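Local structure of D-glycero-beta-D-manno-heptose-1,7-bisphosphate 7-phosphatase (Mesorhizobium loti, 2O2X) at residues Asn98-Val101 with Leu102-Arg106; Pro49-Pro52 with Ala53-Val56. The protein removes the C-7 phosphate from D-glycero-beta-D-manno-heptose 1,7-bisphosphate, a magnesium-dependent hydrolysis on the route to ADP-heptose. All coordinates share one frame; numbering follows the deposited sequence.

Contact 1 of 2, residues Asn98-Val101 with Leu102-Arg106; sequences NGRV and LELLR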
# COMPACT_ATOMS: atom_id res chain seq x y z
N ASN A 98 -10.83 5.08 5.45
CA ASN A 98 -10.42 4.27 4.31
C ASN A 98 -11.52 4.19 3.27
O ASN A 98 -11.26 4.25 2.06
CB ASN A 98 -9.97 2.85 4.74
CG ASN A 98 -8.98 2.28 3.76
OD1 ASN A 98 -7.87 2.83 3.62
ND2 ASN A 98 -9.37 1.23 3.03
N GLY A 99 -12.77 4.06 3.72
CA GLY A 99 -13.89 4.10 2.80
C GLY A 99 -13.97 5.38 2.01
O GLY A 99 -14.25 5.37 0.82
N ARG A 100 -13.69 6.50 2.67
CA ARG A 100 -13.68 7.80 2.00
C ARG A 100 -12.56 7.87 0.94
O ARG A 100 -12.76 8.38 -0.17
CB ARG A 100 -13.58 8.96 3.02
CG ARG A 100 -13.49 10.32 2.41
CD ARG A 100 -14.67 10.64 1.56
NE ARG A 100 -14.70 12.04 1.13
CZ ARG A 100 -15.54 12.51 0.21
NH1 ARG A 100 -16.40 11.72 -0.41
NH2 ARG A 100 -15.48 13.79 -0.12
N VAL A 101 -11.40 7.32 1.25
CA VAL A 101 -10.30 7.28 0.27
C VAL A 101 -10.75 6.50 -0.95
O VAL A 101 -10.58 6.96 -2.08
CB VAL A 101 -8.99 6.68 0.89
CG1 VAL A 101 -7.97 6.40 -0.17
CG2 VAL A 101 -8.40 7.62 1.96
N LEU A 102 -11.34 5.33 -0.74
CA LEU A 102 -11.80 4.50 -1.87
C LEU A 102 -12.92 5.19 -2.68
O LEU A 102 -12.97 5.08 -3.90
CB LEU A 102 -12.23 3.09 -1.42
CG LEU A 102 -11.12 2.26 -0.75
CD1 LEU A 102 -11.54 0.81 -0.58
CD2 LEU A 102 -9.77 2.34 -1.43
N GLU A 103 -13.80 5.91 -1.99
CA GLU A 103 -14.84 6.71 -2.69
C GLU A 103 -14.26 7.81 -3.56
O GLU A 103 -14.67 7.99 -4.71
CB GLU A 103 -15.84 7.29 -1.68
CG GLU A 103 -16.88 8.20 -2.29
CD GLU A 103 -17.69 7.58 -3.45
OE1 GLU A 103 -17.78 6.33 -3.55
OE2 GLU A 103 -18.25 8.36 -4.25
N LEU A 104 -13.29 8.53 -3.03
CA LEU A 104 -12.63 9.56 -3.82
C LEU A 104 -11.91 8.96 -5.03
O LEU A 104 -11.91 9.54 -6.13
CB LEU A 104 -11.68 10.38 -2.97
CG LEU A 104 -12.36 11.29 -1.94
CD1 LEU A 104 -11.34 11.80 -0.97
CD2 LEU A 104 -13.07 12.42 -2.65
N LEU A 105 -11.28 7.81 -4.86
CA LEU A 105 -10.64 7.12 -5.97
C LEU A 105 -11.67 6.71 -7.03
O LEU A 105 -11.45 6.83 -8.24
CB LEU A 105 -9.88 5.90 -5.48
CG LEU A 105 -8.61 6.13 -4.66
CD1 LEU A 105 -8.03 4.80 -4.21
CD2 LEU A 105 -7.59 6.93 -5.43
N ARG A 106 -12.80 6.19 -6.58
CA ARG A 106 -13.91 5.84 -7.49
C ARG A 106 -14.34 7.03 -8.33
O ARG A 106 -14.58 6.89 -9.53
CB ARG A 106 -15.11 5.31 -6.70
CG ARG A 106 -16.18 4.67 -7.61
CD ARG A 106 -17.51 4.43 -6.91
NE ARG A 106 -18.17 5.67 -6.48
CZ ARG A 106 -18.87 6.48 -7.28
NH1 ARG A 106 -19.03 6.21 -8.57
NH2 ARG A 106 -19.42 7.58 -6.78

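Contact 2 of 2, residues Pro49-Pro52 with Ala53-Val56; sequences PSDP and AEIV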
# COMPACT_ATOMS: atom_id res chain seq x y z
N PRO A 49 -5.08 10.32 11.05
CA PRO A 49 -6.00 10.07 9.95
C PRO A 49 -7.30 9.41 10.41
O PRO A 49 -7.60 8.30 10.01
CB PRO A 49 -5.20 9.15 9.03
CG PRO A 49 -4.30 8.42 9.94
CD PRO A 49 -3.93 9.39 11.01
N SER A 50 -8.06 10.13 11.24
CA SER A 50 -9.32 9.61 11.82
C SER A 50 -10.59 10.30 11.30
O SER A 50 -11.70 9.83 11.58
CB SER A 50 -9.28 9.77 13.33
OG SER A 50 -9.22 11.16 13.67
N ASP A 51 -10.45 11.42 10.58
CA ASP A 51 -11.62 12.22 10.19
C ASP A 51 -11.77 12.13 8.68
O ASP A 51 -10.97 12.67 7.94
CB ASP A 51 -11.46 13.67 10.65
CG ASP A 51 -12.73 14.50 10.46
OD1 ASP A 51 -13.56 14.10 9.64
OD2 ASP A 51 -12.90 15.52 11.18
N PRO A 52 -12.81 11.42 8.20
CA PRO A 52 -12.93 11.28 6.76
C PRO A 52 -13.07 12.59 6.00
O PRO A 52 -12.66 12.70 4.84
CB PRO A 52 -14.17 10.40 6.57
CG PRO A 52 -14.71 10.13 7.89
CD PRO A 52 -13.87 10.71 8.94
N ALA A 53 -13.62 13.59 6.67
CA ALA A 53 -13.81 14.89 6.04
C ALA A 53 -12.50 15.60 5.66
O ALA A 53 -12.49 16.48 4.79
CB ALA A 53 -14.64 15.80 6.95
N GLU A 54 -11.41 15.23 6.30
CA GLU A 54 -10.10 15.86 6.07
C GLU A 54 -9.31 15.16 4.96
O GLU A 54 -8.27 15.65 4.54
CB GLU A 54 -9.28 15.87 7.36
CG GLU A 54 -9.89 16.75 8.43
CD GLU A 54 -9.10 16.77 9.74
OE1 GLU A 54 -8.08 16.03 9.89
OE2 GLU A 54 -9.49 17.57 10.63
N ILE A 55 -9.80 14.02 4.49
CA ILE A 55 -9.04 13.25 3.47
C ILE A 55 -9.00 13.98 2.13
O ILE A 55 -10.03 14.43 1.60
CB ILE A 55 -9.65 11.85 3.30
CG1 ILE A 55 -9.36 11.00 4.54
CG2 ILE A 55 -9.14 11.15 2.04
CD1 ILE A 55 -7.90 10.46 4.62
N VAL A 56 -7.79 14.09 1.57
CA VAL A 56 -7.56 14.65 0.25
C VAL A 56 -6.61 13.71 -0.50
O VAL A 56 -5.58 13.36 0.04
CB VAL A 56 -6.89 16.03 0.37
CG1 VAL A 56 -6.54 16.61 -0.98
CG2 VAL A 56 -7.81 16.96 1.13
O HOH W 1 -8.00 13.33 10.17
O HOH W 2 -12.71 13.94 2.41

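Contact 1 of 2, residues Asn98-Val101 with Leu102-Arg106
V101 and L105 meet one turn apart on the buried side of helix 91-107, where CG1 of V101 comes to 4.3 Å from CD1 of L105. The amide of L105 is bonded to V101 O at 3.0 Å, and CG of L105 lies 3.4 Å from the same oxygen, so the leucine branch also covers this carbonyl. I55 packs on V101 from outside the helix, while L62 and I65 of helix 62-71 cover L105, making this the tight side. One turn earlier, N98 belongs to the buried side too, its OD1 taking a hydrogen bond from NH1 of R38.

The other side is more exposed to solvent. R100 sends its chain out with CG anti to the backbone N (chi1 177°), bends at chi2 and crosses L104 at a slant. The guanidinium ends with one face over a methyl: CD2 of L104 sits 3.7 Å above the plane, over its centre. E103 CG approaches the same group obliquely, 4.0 Å from NH1, yet the E103 carboxylate turns to R106 instead. R106 holds it side-on, NE giving a nearly straight bond of 3.0 Å to OE1 and NH2 meeting the syn lone pair of OE2 at 2.9 Å.

Four consecutive i to i+4 backbone bonds, from L102 N to N98 O through L105 N to V101 O, link one turn to the next. The chemistry implies an amphipathic helix: mostly carbon packs inside, N98 a polar exception, while outside R106 probably offsets part of the E103 charge, E107 bringing a second negative charge near OE2.

Contact 2 of 2, residues Pro49-Pro52 with Ala53-Val56
D51 takes hold of the turn through two oxygens. Its side-chain OD1 accepts the amide of A53 at 3.0 Å, with the N-H coming from above the carboxylate plane, and its backbone O accepts the amide of E54 at 3.1 Å. The first torsion of D51, chi1 -171°, sets CG beside its own carbonyl carbon, which brings the carboxylate round to the N-H two residues on. That side-chain bond to residue i+2 defines an Asx turn, which leads into the short 3-10 segment.

The next bond follows the same i to i+3 spacing: I55 N reaches P52 O at 3.2 Å, from well above the carbonyl plane. P52 O also accepts a hydrogen bond of 2.7 Å from water 2, which donates a second to I55 O.

On the flank, the E54 chain runs extended beyond CG and crosses D51 at about a right angle, its CD 4.0 Å from D51 CB. D51 OD2 lies 4.0 Å from E54 OE2. Water 1 joins the same pair of residues, accepting from D51 N and donating to E54 OE1 at 2.7 Å.

Further out, P52 leans on R100 and I55 on V97, V101 and L104, all of helix 91-107, while P49 touches R38 and D39, probable substrate-binding residues. The turn is thus held by backbone amides, the D51 carboxylate and two waters, I55 gives it an apolar face against that helix, and the negative charges of D51 and E54 would be expected to disfavour each other somewhat.

Overall arrangement
Contact 2 closes earlier in the chain, in the loop between strand 34-36 and helix 62-71, and its turn then lies against contact 1, the two centres about 11 Å apart. I55 is the main joint: its CG2 comes to 3.6 Å from V101 CG2 and 3.8 Å from L104 CD1. Beside it, P52 O lies 3.5 Å from R100 CG. Both contacts also approach R38, which by similarity binds substrate next to the probable nucleophile D37: between nearest atoms, the N98 side chain is about 3 Å from that of R38, the I55 side chain about 5 Å. Helix 91-107 and the loop therefore both border R38, and so probably the same part of the substrate site.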